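Local coordinates for Alp7A (Bacillus subtilis, PDB 5EC0), which probably forms nucleotide-dependent cytoskeletal filaments that segregate plasmids, as an actin-like protein that binds ADP, at residues Asp54-Val58 with Phe69-Leu74; Lys91-His95 with Arg146-Lys150; Asp234-Asn239 with Asn312-Ala316. All blocks are in the same frame, centred on the assembly; numbering follows the deposited sequence.

Contact 1: Asp54-Val58 with Phe69-Leu74; sequences DRLLV and FLVGEL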
ATOM      1  N   ASP A  54     -10.968 -14.129   5.181  1.00 39.51           N
ATOM      2  CA  ASP A  54     -11.652 -14.269   3.898  1.00 41.37           C
ATOM      3  C   ASP A  54     -13.160 -14.180   4.061  1.00 39.85           C
ATOM      4  O   ASP A  54     -13.899 -14.335   3.094  1.00 38.27           O
ATOM      5  CB  ASP A  54     -11.294 -15.601   3.213  1.00 45.69           C
ATOM      6  CG  ASP A  54      -9.845 -15.652   2.718  1.00 56.34           C
ATOM      7  OD1 ASP A  54      -9.145 -14.609   2.768  1.00 55.83           O
ATOM      8  OD2 ASP A  54      -9.417 -16.742   2.266  1.00 61.81           O
ATOM      9  N   ARG A  55     -13.630 -13.947   5.279  1.00 33.43           N
ATOM     10  CA  ARG A  55     -15.071 -14.004   5.521  1.00 34.46           C
ATOM     11  C   ARG A  55     -15.541 -12.757   6.280  1.00 44.24           C
ATOM     12  O   ARG A  55     -16.335 -12.853   7.217  1.00 44.20           O
ATOM     13  CB  ARG A  55     -15.439 -15.290   6.282  1.00 36.20           C
ATOM     14  CG  ARG A  55     -14.973 -16.602   5.577  1.00 38.10           C
ATOM     15  CD  ARG A  55     -15.202 -17.847   6.427  1.00 39.99           C
ATOM     16  NE  ARG A  55     -14.677 -19.070   5.797  1.00 42.05           N
ATOM     17  CZ  ARG A  55     -15.403 -19.989   5.156  1.00 44.60           C
ATOM     18  NH1 ARG A  55     -16.722 -19.860   5.042  1.00 52.96           N
ATOM     19  NH2 ARG A  55     -14.806 -21.059   4.634  1.00 46.62           N
ATOM     20  N   LEU A  56     -15.060 -11.590   5.854  1.00 37.56           N
ATOM     21  CA  LEU A  56     -15.347 -10.336   6.558  1.00 35.94           C
ATOM     22  C   LEU A  56     -16.708  -9.740   6.221  1.00 32.98           C
ATOM     23  O   LEU A  56     -16.893  -9.101   5.183  1.00 32.67           O
ATOM     24  CB  LEU A  56     -14.259  -9.298   6.267  1.00 35.94           C
ATOM     25  CG  LEU A  56     -12.932  -9.628   6.940  1.00 37.07           C
ATOM     26  CD1 LEU A  56     -11.875  -8.633   6.551  1.00 33.13           C
ATOM     27  CD2 LEU A  56     -13.094  -9.699   8.448  1.00 32.17           C
ATOM     28  N   LEU A  57     -17.647  -9.931   7.132  1.00 32.03           N
ATOM     29  CA  LEU A  57     -18.972  -9.356   7.014  1.00 33.73           C
ATOM     30  C   LEU A  57     -19.234  -8.550   8.276  1.00 34.50           C
ATOM     31  O   LEU A  57     -19.383  -9.114   9.363  1.00 44.28           O
ATOM     32  CB  LEU A  57     -20.027 -10.452   6.836  1.00 38.33           C
ATOM     33  CG  LEU A  57     -21.500 -10.032   6.857  1.00 41.65           C
ATOM     34  CD1 LEU A  57     -21.824  -9.061   5.720  1.00 40.76           C
ATOM     35  CD2 LEU A  57     -22.423 -11.264   6.810  1.00 40.41           C
ATOM     36  N   VAL A  58     -19.280  -7.235   8.139  1.00 33.30           N
ATOM     37  CA  VAL A  58     -19.377  -6.371   9.297  1.00 35.68           C
ATOM     38  C   VAL A  58     -20.501  -5.366   9.140  1.00 44.69           C
ATOM     39  O   VAL A  58     -20.990  -5.140   8.041  1.00 33.64           O
ATOM     40  CB  VAL A  58     -18.070  -5.597   9.538  1.00 39.89           C
ATOM     41  CG1 VAL A  58     -16.905  -6.557   9.778  1.00 31.28           C
ATOM     42  CG2 VAL A  58     -17.785  -4.660   8.359  1.00 39.60           C
ATOM     43  N   PHE A  69     -21.494  -4.283   5.273  1.00 35.26           N
ATOM     44  CA  PHE A  69     -20.433  -4.303   4.266  1.00 41.28           C
ATOM     45  C   PHE A  69     -19.721  -5.640   4.159  1.00 37.91           C
ATOM     46  O   PHE A  69     -19.355  -6.241   5.166  1.00 39.34           O
ATOM     47  CB  PHE A  69     -19.362  -3.229   4.556  1.00 32.57           C
ATOM     48  CG  PHE A  69     -19.908  -1.837   4.679  1.00 39.42           C
ATOM     49  CD1 PHE A  69     -20.343  -1.353   5.910  1.00 38.11           C
ATOM     50  CD2 PHE A  69     -19.988  -1.011   3.570  1.00 39.08           C
ATOM     51  CE1 PHE A  69     -20.863  -0.070   6.030  1.00 40.16           C
ATOM     52  CE2 PHE A  69     -20.506   0.275   3.680  1.00 44.03           C
ATOM     53  CZ  PHE A  69     -20.945   0.745   4.911  1.00 43.50           C
ATOM     54  N   LEU A  70     -19.506  -6.073   2.921  1.00 36.83           N
ATOM     55  CA  LEU A  70     -18.544  -7.117   2.607  1.00 33.90           C
ATOM     56  C   LEU A  70     -17.190  -6.457   2.405  1.00 34.60           C
ATOM     57  O   LEU A  70     -17.085  -5.471   1.679  1.00 46.44           O
ATOM     58  CB  LEU A  70     -18.957  -7.894   1.346  1.00 39.49           C
ATOM     59  CG  LEU A  70     -20.329  -8.574   1.380  1.00 44.96           C
ATOM     60  CD1 LEU A  70     -20.782  -9.078  -0.008  1.00 40.56           C
ATOM     61  CD2 LEU A  70     -20.309  -9.717   2.385  1.00 45.81           C
ATOM     62  N   VAL A  71     -16.157  -7.002   3.042  1.00 31.65           N
ATOM     63  CA  VAL A  71     -14.822  -6.421   3.009  1.00 35.60           C
ATOM     64  C   VAL A  71     -13.767  -7.422   2.558  1.00 33.50           C
ATOM     65  O   VAL A  71     -13.751  -8.566   3.011  1.00 34.53           O
ATOM     66  CB  VAL A  71     -14.399  -5.903   4.393  1.00 32.92           C
ATOM     67  CG1 VAL A  71     -13.013  -5.283   4.321  1.00 31.98           C
ATOM     68  CG2 VAL A  71     -15.454  -4.948   4.980  1.00 31.56           C
ATOM     69  N   GLY A  72     -12.863  -6.986   1.690  1.00 32.97           N
ATOM     70  CA  GLY A  72     -11.759  -7.831   1.285  1.00 33.13           C
ATOM     71  C   GLY A  72     -12.193  -8.931   0.337  1.00 35.80           C
ATOM     72  O   GLY A  72     -13.054  -8.722  -0.529  1.00 34.93           O
ATOM     73  N   GLU A  73     -11.598 -10.107   0.514  1.00 35.69           N
ATOM     74  CA  GLU A  73     -11.806 -11.232  -0.388  1.00 39.18           C
ATOM     75  C   GLU A  73     -13.267 -11.675  -0.453  1.00 45.62           C
ATOM     76  O   GLU A  73     -13.701 -12.198  -1.477  1.00 41.21           O
ATOM     77  CB  GLU A  73     -10.920 -12.413   0.025  1.00 38.23           C
ATOM     78  CG  GLU A  73     -10.797 -13.511  -1.021  1.00 51.61           C
ATOM     79  CD  GLU A  73     -10.154 -13.025  -2.319  1.00 63.83           C
ATOM     80  OE1 GLU A  73      -9.112 -12.336  -2.244  1.00 66.07           O
ATOM     81  OE2 GLU A  73     -10.688 -13.344  -3.408  1.00 70.31           O
ATOM     82  N   LEU A  74     -14.022 -11.475   0.629  1.00 34.56           N
ATOM     83  CA  LEU A  74     -15.442 -11.821   0.616  1.00 41.03           C
ATOM     84  C   LEU A  74     -16.233 -10.904  -0.323  1.00 45.29           C
ATOM     85  O   LEU A  74     -17.282 -11.286  -0.833  1.00 52.89           O
ATOM     86  CB  LEU A  74     -16.035 -11.767   2.028  1.00 35.15           C
ATOM     87  CG  LEU A  74     -17.455 -12.337   2.165  1.00 45.30           C
ATOM     88  CD1 LEU A  74     -17.522 -13.792   1.675  1.00 39.18           C
ATOM     89  CD2 LEU A  74     -17.947 -12.217   3.608  1.00 36.22           C
TER
HETATM   90  O   HOH W   1     -13.065 -11.185   3.423  0.81 23.73           O

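Contact 2: Lys91-His95 with Arg146-Lys150; sequences KVESH and RMASK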
ATOM      1  N   LYS A  91      -9.877   9.524  -0.557  1.00 42.00           N
ATOM      2  CA  LYS A  91      -9.590   8.711   0.616  1.00 45.21           C
ATOM      3  C   LYS A  91     -10.178   9.303   1.897  1.00 49.79           C
ATOM      4  O   LYS A  91     -10.429   8.577   2.868  1.00 43.57           O
ATOM      5  CB  LYS A  91      -8.078   8.531   0.773  1.00 54.09           C
ATOM      6  CG  LYS A  91      -7.391   7.892  -0.432  1.00 57.59           C
ATOM      7  CD  LYS A  91      -7.652   6.392  -0.490  1.00 51.88           C
ATOM      8  CE  LYS A  91      -6.830   5.724  -1.584  1.00 51.73           C
ATOM      9  NZ  LYS A  91      -7.264   4.313  -1.796  1.00 52.84           N
ATOM     10  N   VAL A  92     -10.405  10.619   1.888  1.00 51.23           N
ATOM     11  CA  VAL A  92     -10.875  11.324   3.075  1.00 48.08           C
ATOM     12  C   VAL A  92     -12.390  11.239   3.232  1.00 48.70           C
ATOM     13  O   VAL A  92     -12.886  10.923   4.308  1.00 45.42           O
ATOM     14  CB  VAL A  92     -10.455  12.809   3.053  1.00 48.49           C
ATOM     15  CG1 VAL A  92     -10.990  13.534   4.280  1.00 47.08           C
ATOM     16  CG2 VAL A  92      -8.945  12.931   2.986  1.00 47.76           C
ATOM     17  N   GLU A  93     -13.122  11.508   2.156  1.00 49.02           N
ATOM     18  CA  GLU A  93     -14.577  11.607   2.246  1.00 53.74           C
ATOM     19  C   GLU A  93     -15.307  10.283   1.972  1.00 52.21           C
ATOM     20  O   GLU A  93     -16.489  10.145   2.279  1.00 57.97           O
ATOM     21  CB  GLU A  93     -15.059  12.701   1.299  1.00 58.07           C
ATOM     22  CG  GLU A  93     -14.513  14.073   1.684  1.00 66.72           C
ATOM     23  CD  GLU A  93     -14.771  15.119   0.627  1.00 86.47           C
ATOM     24  OE1 GLU A  93     -14.919  14.731  -0.551  1.00 94.60           O
ATOM     25  OE2 GLU A  93     -14.839  16.324   0.968  1.00 92.96           O
ATOM     26  N   SER A  94     -14.596   9.312   1.414  1.00 48.96           N
ATOM     27  CA  SER A  94     -15.145   7.984   1.187  1.00 47.64           C
ATOM     28  C   SER A  94     -15.106   7.124   2.446  1.00 53.35           C
ATOM     29  O   SER A  94     -14.136   7.158   3.197  1.00 51.93           O
ATOM     30  CB  SER A  94     -14.382   7.273   0.077  1.00 41.34           C
ATOM     31  OG  SER A  94     -14.686   5.896   0.081  1.00 40.83           O
ATOM     32  N   HIS A  95     -16.158   6.340   2.651  1.00 51.46           N
ATOM     33  CA  HIS A  95     -16.271   5.466   3.811  1.00 47.56           C
ATOM     34  C   HIS A  95     -15.448   4.187   3.663  1.00 39.46           C
ATOM     35  O   HIS A  95     -15.178   3.491   4.647  1.00 37.00           O
ATOM     36  CB  HIS A  95     -17.738   5.105   4.040  1.00 53.94           C
ATOM     37  CG  HIS A  95     -18.373   4.436   2.863  1.00 66.96           C
ATOM     38  ND1 HIS A  95     -19.055   5.134   1.889  1.00 73.68           N
ATOM     39  CD2 HIS A  95     -18.406   3.135   2.488  1.00 67.87           C
ATOM     40  CE1 HIS A  95     -19.495   4.288   0.973  1.00 73.37           C
ATOM     41  NE2 HIS A  95     -19.112   3.070   1.311  1.00 69.59           N
ATOM     42  N   ARG A 146      -7.476  16.312   8.403  1.00 27.09           N
ATOM     43  CA  ARG A 146      -8.820  15.763   8.276  1.00 33.43           C
ATOM     44  C   ARG A 146      -8.760  14.238   8.122  1.00 32.73           C
ATOM     45  O   ARG A 146      -9.599  13.516   8.668  1.00 36.47           O
ATOM     46  CB  ARG A 146      -9.576  16.407   7.105  1.00 38.32           C
ATOM     47  CG  ARG A 146      -9.953  17.882   7.343  1.00 43.95           C
ATOM     48  CD  ARG A 146     -10.918  18.440   6.283  1.00 43.04           C
ATOM     49  NE  ARG A 146     -10.246  18.700   5.011  1.00 48.66           N
ATOM     50  CZ  ARG A 146      -9.633  19.842   4.704  1.00 44.51           C
ATOM     51  NH1 ARG A 146      -9.597  20.847   5.578  1.00 36.30           N
ATOM     52  NH2 ARG A 146      -9.047  19.972   3.523  1.00 43.53           N
ATOM     53  N   MET A 147      -7.767  13.738   7.396  1.00 27.14           N
ATOM     54  CA  MET A 147      -7.652  12.281   7.232  1.00 29.75           C
ATOM     55  C   MET A 147      -7.429  11.611   8.587  1.00 32.81           C
ATOM     56  O   MET A 147      -8.110  10.636   8.928  1.00 34.24           O
ATOM     57  CB  MET A 147      -6.522  11.912   6.274  1.00 24.37           C
ATOM     58  CG  MET A 147      -6.412  10.403   6.002  1.00 25.43           C
ATOM     59  SD  MET A 147      -7.933   9.689   5.319  1.00 32.57           S
ATOM     60  CE  MET A 147      -7.305   8.079   4.788  1.00 37.32           C
ATOM     61  N   ALA A 148      -6.496  12.163   9.363  1.00 27.74           N
ATOM     62  CA  ALA A 148      -6.195  11.657  10.704  1.00 30.83           C
ATOM     63  C   ALA A 148      -7.417  11.725  11.621  1.00 32.60           C
ATOM     64  O   ALA A 148      -7.664  10.820  12.414  1.00 32.02           O
ATOM     65  CB  ALA A 148      -5.018  12.442  11.328  1.00 34.03           C
ATOM     66  N   SER A 149      -8.178  12.807  11.521  1.00 30.46           N
ATOM     67  CA  SER A 149      -9.363  12.978  12.357  1.00 33.20           C
ATOM     68  C   SER A 149     -10.431  11.923  12.107  1.00 32.01           C
ATOM     69  O   SER A 149     -11.263  11.651  12.969  1.00 33.48           O
ATOM     70  CB  SER A 149      -9.961  14.366  12.130  1.00 40.24           C
ATOM     71  OG  SER A 149      -9.040  15.357  12.535  1.00 45.35           O
ATOM     72  N   LYS A 150     -10.408  11.341  10.916  1.00 35.05           N
ATOM     73  CA  LYS A 150     -11.376  10.328  10.538  1.00 41.34           C
ATOM     74  C   LYS A 150     -11.226   9.087  11.411  1.00 41.00           C
ATOM     75  O   LYS A 150     -12.158   8.306  11.574  1.00 49.35           O
ATOM     76  CB  LYS A 150     -11.207   9.957   9.064  1.00 45.83           C
ATOM     77  CG  LYS A 150     -12.495   9.915   8.281  1.00 50.61           C
ATOM     78  CD  LYS A 150     -12.291   9.217   6.953  1.00 60.35           C
ATOM     79  CE  LYS A 150     -13.610   8.684   6.402  1.00 64.39           C
ATOM     80  NZ  LYS A 150     -13.332   7.689   5.340  1.00 67.46           N
TER

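Contact 3: Asp234-Asn239 with Asn312-Ala316; sequences DSFVSN and NTFPA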
ATOM      1  N   ASP A 234       6.332  21.775  -5.592  1.00 48.60           N
ATOM      2  CA  ASP A 234       6.738  21.375  -6.939  1.00 47.71           C
ATOM      3  C   ASP A 234       7.549  20.084  -6.944  1.00 45.68           C
ATOM      4  O   ASP A 234       7.756  19.483  -8.004  1.00 41.31           O
ATOM      5  CB  ASP A 234       7.551  22.486  -7.606  1.00 56.48           C
ATOM      6  CG  ASP A 234       6.701  23.674  -7.998  1.00 64.17           C
ATOM      7  OD1 ASP A 234       5.650  23.461  -8.648  1.00 64.09           O
ATOM      8  OD2 ASP A 234       7.092  24.814  -7.660  1.00 65.93           O
ATOM      9  N   SER A 235       8.001  19.660  -5.764  1.00 36.55           N
ATOM     10  CA  SER A 235       8.821  18.457  -5.644  1.00 42.57           C
ATOM     11  C   SER A 235       7.978  17.189  -5.540  1.00 41.47           C
ATOM     12  O   SER A 235       8.521  16.090  -5.405  1.00 31.28           O
ATOM     13  CB  SER A 235       9.743  18.557  -4.427  1.00 42.20           C
ATOM     14  OG  SER A 235      10.528  19.737  -4.477  1.00 37.99           O
ATOM     15  N   PHE A 236       6.657  17.360  -5.597  1.00 33.36           N
ATOM     16  CA  PHE A 236       5.699  16.260  -5.496  1.00 33.89           C
ATOM     17  C   PHE A 236       4.901  16.166  -6.782  1.00 35.40           C
ATOM     18  O   PHE A 236       4.176  17.103  -7.113  1.00 43.29           O
ATOM     19  CB  PHE A 236       4.694  16.464  -4.346  1.00 32.40           C
ATOM     20  CG  PHE A 236       5.294  16.537  -2.968  1.00 31.76           C
ATOM     21  CD1 PHE A 236       5.772  17.744  -2.463  1.00 36.30           C
ATOM     22  CD2 PHE A 236       5.286  15.424  -2.139  1.00 30.32           C
ATOM     23  CE1 PHE A 236       6.282  17.824  -1.178  1.00 32.57           C
ATOM     24  CE2 PHE A 236       5.799  15.483  -0.850  1.00 30.02           C
ATOM     25  CZ  PHE A 236       6.298  16.690  -0.365  1.00 31.12           C
ATOM     26  N   VAL A 237       4.981  15.046  -7.497  1.00 35.55           N
ATOM     27  CA  VAL A 237       4.220  14.929  -8.738  1.00 33.15           C
ATOM     28  C   VAL A 237       3.544  13.564  -8.865  1.00 40.73           C
ATOM     29  O   VAL A 237       4.137  12.542  -8.539  1.00 36.91           O
ATOM     30  CB  VAL A 237       5.119  15.190  -9.968  1.00 36.36           C
ATOM     31  CG1 VAL A 237       4.388  14.851 -11.259  1.00 35.03           C
ATOM     32  CG2 VAL A 237       5.602  16.652  -9.992  1.00 35.82           C
ATOM     33  N   SER A 238       2.288  13.565  -9.318  1.00 39.78           N
ATOM     34  CA  SER A 238       1.557  12.333  -9.592  1.00 32.57           C
ATOM     35  C   SER A 238       1.179  12.204 -11.074  1.00 33.84           C
ATOM     36  O   SER A 238       0.743  13.175 -11.687  1.00 41.98           O
ATOM     37  CB  SER A 238       0.306  12.267  -8.721  1.00 45.56           C
ATOM     38  OG  SER A 238      -0.250  10.965  -8.738  1.00 45.04           O
ATOM     39  N   ASN A 239       1.343  11.006 -11.646  1.00 33.65           N
ATOM     40  CA  ASN A 239       0.941  10.734 -13.042  1.00 44.69           C
ATOM     41  C   ASN A 239      -0.188   9.720 -13.171  1.00 54.65           C
ATOM     42  O   ASN A 239      -0.281   8.811 -12.347  1.00 56.47           O
ATOM     43  CB  ASN A 239       2.128  10.208 -13.838  1.00 57.43           C
ATOM     44  CG  ASN A 239       3.166  11.259 -14.099  1.00 63.88           C
ATOM     45  OD1 ASN A 239       2.992  12.122 -14.955  1.00 68.76           O
ATOM     46  ND2 ASN A 239       4.268  11.190 -13.365  1.00 69.19           N
ATOM     47  N   ASN A 312      11.925  12.941 -17.196  1.00 51.79           N
ATOM     48  CA  ASN A 312      11.365  14.215 -17.662  1.00 52.02           C
ATOM     49  C   ASN A 312      10.556  14.969 -16.614  1.00 52.84           C
ATOM     50  O   ASN A 312      10.194  16.127 -16.814  1.00 42.77           O
ATOM     51  CB  ASN A 312      10.481  13.986 -18.886  1.00 52.60           C
ATOM     52  CG  ASN A 312      11.260  13.500 -20.083  1.00 61.97           C
ATOM     53  OD1 ASN A 312      12.425  13.859 -20.267  1.00 68.16           O
ATOM     54  ND2 ASN A 312      10.617  12.681 -20.915  1.00 59.75           N
ATOM     55  N   THR A 313      10.258  14.301 -15.507  1.00 51.23           N
ATOM     56  CA  THR A 313       9.419  14.886 -14.473  1.00 45.91           C
ATOM     57  C   THR A 313      10.175  15.975 -13.745  1.00 44.32           C
ATOM     58  O   THR A 313       9.648  17.049 -13.487  1.00 41.44           O
ATOM     59  CB  THR A 313       8.948  13.824 -13.467  1.00 45.28           C
ATOM     60  OG1 THR A 313       7.909  13.039 -14.062  1.00 50.46           O
ATOM     61  CG2 THR A 313       8.416  14.477 -12.201  1.00 42.00           C
ATOM     62  N   PHE A 314      11.419  15.678 -13.400  1.00 45.74           N
ATOM     63  CA  PHE A 314      12.271  16.647 -12.736  1.00 50.27           C
ATOM     64  C   PHE A 314      13.500  16.824 -13.620  1.00 62.27           C
ATOM     65  O   PHE A 314      14.422  15.999 -13.596  1.00 65.51           O
ATOM     66  CB  PHE A 314      12.652  16.190 -11.318  1.00 47.64           C
ATOM     67  CG  PHE A 314      11.473  16.017 -10.387  1.00 43.65           C
ATOM     68  CD1 PHE A 314      10.708  17.111  -9.999  1.00 46.00           C
ATOM     69  CD2 PHE A 314      11.139  14.761  -9.890  1.00 38.60           C
ATOM     70  CE1 PHE A 314       9.621  16.952  -9.145  1.00 38.81           C
ATOM     71  CE2 PHE A 314      10.052  14.589  -9.030  1.00 32.78           C
ATOM     72  CZ  PHE A 314       9.295  15.681  -8.657  1.00 34.65           C
ATOM     73  N   PRO A 315      13.491  17.881 -14.440  1.00 65.79           N
ATOM     74  CA  PRO A 315      14.552  18.110 -15.422  1.00 72.57           C
ATOM     75  C   PRO A 315      15.898  18.334 -14.744  1.00 74.54           C
ATOM     76  O   PRO A 315      16.199  19.468 -14.349  1.00 82.58           O
ATOM     77  CB  PRO A 315      14.085  19.373 -16.162  1.00 75.16           C
ATOM     78  CG  PRO A 315      12.621  19.490 -15.861  1.00 71.45           C
ATOM     79  CD  PRO A 315      12.465  18.934 -14.483  1.00 66.38           C
ATOM     80  N   ALA A 316      16.683  17.267 -14.603  1.00 69.27           N
ATOM     81  CA  ALA A 316      18.018  17.361 -14.010  1.00 70.28           C
ATOM     82  C   ALA A 316      18.891  18.342 -14.786  1.00 72.58           C
ATOM     83  O   ALA A 316      19.129  18.159 -15.986  1.00 72.84           O
ATOM     84  CB  ALA A 316      18.689  15.993 -13.956  1.00 66.21           C
TER

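Contact 1: Asp54-Val58 with Phe69-Leu74
L74 lays its side chain along the backbone of D54-L56, at the open end of the β-hairpin formed by strands 56-62 and 65-71. Its CB starts 3.5 Å from the carbonyl O of D54. CG climbs past that oxygen, CD1 stays beside it at 3.9 Å, and CD2 turns the other way, resting 3.6 Å from R55 C and within van der Waals range of L56 O and L57 CB. With CG anti to the backbone N (chi1 -170°), the branch is sent across to the 54-57 backbone.

The strands themselves pair antiparallel. V58 and F69 form a hydrogen-bonded pair, closed by V58 N to F69 O and by the return bond. In that return bond F69 N lies 2.9 Å from V58 O. L57 and L70 follow as a non-hydrogen-bonded pair, and the ends of their side chains meet through L57 CD1 and L70 CD2 at 3.7 Å. Further on, V71 N still reaches L56 O, but the return bond is replaced by a water. This water accepts from L56 N and from L74 N and donates to V71 O at 2.7 Å, bridging the two strands where the chain turns through G72.

V58, F69 and V71 share one face, against which helix 95-112 packs with V99 and A103; L57 and L70 occupy the other, where L57 also touches I33 of strand 22-33. In chemical terms, the hairpin is zipped by direct backbone bonds between its buried strands, whereas its open end combines one direct bond, a water bonded to L56 N, L74 N and V71 O, and leucine methyls packed against carbonyl groups.

Contact 2: Lys91-His95 with Arg146-Lys150
M147 runs out with CG anti to its backbone N (chi1 -177°) and then bends at chi2, 58°, a kink that brings its thioether over the backbone of K91 and V92. SD lies 3.7 Å from the carbonyl O of K91 and 4.0 Å from V92 CA, while CE continues toward K91 CB, 4.1 Å away. V92 crosses the thioether obliquely, using CG2 against SD; its other methyl, CG1, looks toward R146 CB at 4.3 Å.

K150 reaches the same loop by another route. Its chi1 of -133° falls well away from a staggered value, but beyond CG the chain is extended and, as modelled, passes alongside V92 O before NZ ends at S94 O. The separation of 2.3 Å between K150 NZ and S94 O is too short to be taken literally, which leaves the end of the lysine chain, from CD to NZ, doubtful in its exact position.

The loop touched here leads straight into helix 95-112 of the actin-like fold, and S94 is its N-cap: its OG accepts from I96 N, just inside the helix. The lysine appears to approach a carbonyl at the helix start, while the serine hydroxyl serves the helix itself. On the partner side, residues 146-149 belong to helix 140-149.

Strand 119-129 packs against both segments, its L129 touching K91, V92 and M147. The K91 side chain leads off from the methionine, placing its NZ in a hydrogen bond with F10 O, beside the ADP-binding N12.

Contact 3: Asp234-Asn239 with Asn312-Ala316
The ring of F314 turns its edge to D234 O and F236 N. The carbonyl O of D234 lies in the ring plane, 3.3 Å from F314 CE1, so an electronegative oxygen meets the polarised C-H rim; F236 N is more distant, near the ring plane. One face of the ring carries the methyl CG2 of the adjoining T313, 3.5 Å above the plane and over the centre. S235 O comes in obliquely at 3.4 Å from F314 CZ. V237 CG2 also approaches obliquely, 4.0 Å from CZ, as the valine and phenylalanine slide past each other in opposite directions.

T313 touches both V237 and the F314 ring. Its CG2, anti to the backbone N (chi1 -76° for OG1), reaches V237 tip to tip, 4.0 Å from CB, while also lying on the ring. V237, T313 and F314 thus pack as one apolar group. The threonine hydroxyl is directed back to its own helix, where OG1 is hydrogen-bonded with Q309 O. N239 slides past it with ND2 at 4.1 Å from T313 OG1; this amide nitrogen is buried by the contact and finds no hydrogen-bond partner in the model. No hydrogen bond joins the two segments: the association is largely apolar, with backbone carbonyls set close to the F314 ring.

F314 is the first residue to leave helical geometry after helix 292-313, and its ring also touches L220 and L222 of strand 218-223 and Y322 of strand 322-327. The contact therefore packs the C-terminal end of this helix against the outermost strand, 236-239, of a five-stranded mixed sheet. Its strand order, 3-2-1-4-5, is that of the RNase H-like subdomain characteristic of the actin ATPase superfamily.

Contacts 1 and 2 have centres 21 Å apart and touch directly: F69 CE2 packs against H95 CD2 at 3.7 Å, linking the hairpin to the start of the helix that covers it. Contact 3 stands apart, its centre 38 Å from that of contact 1, on the opposite side of the chain's centre, and 27 Å from that of contact 2. The bound nucleotide lies between these regions. The K91 side chain in contact 2 approaches to about 7 Å from ADP and about 8 Å from the magnesium ion; that of E73 in contact 1 is about 10 Å from ADP, and that of N239 in contact 3 about 12 Å.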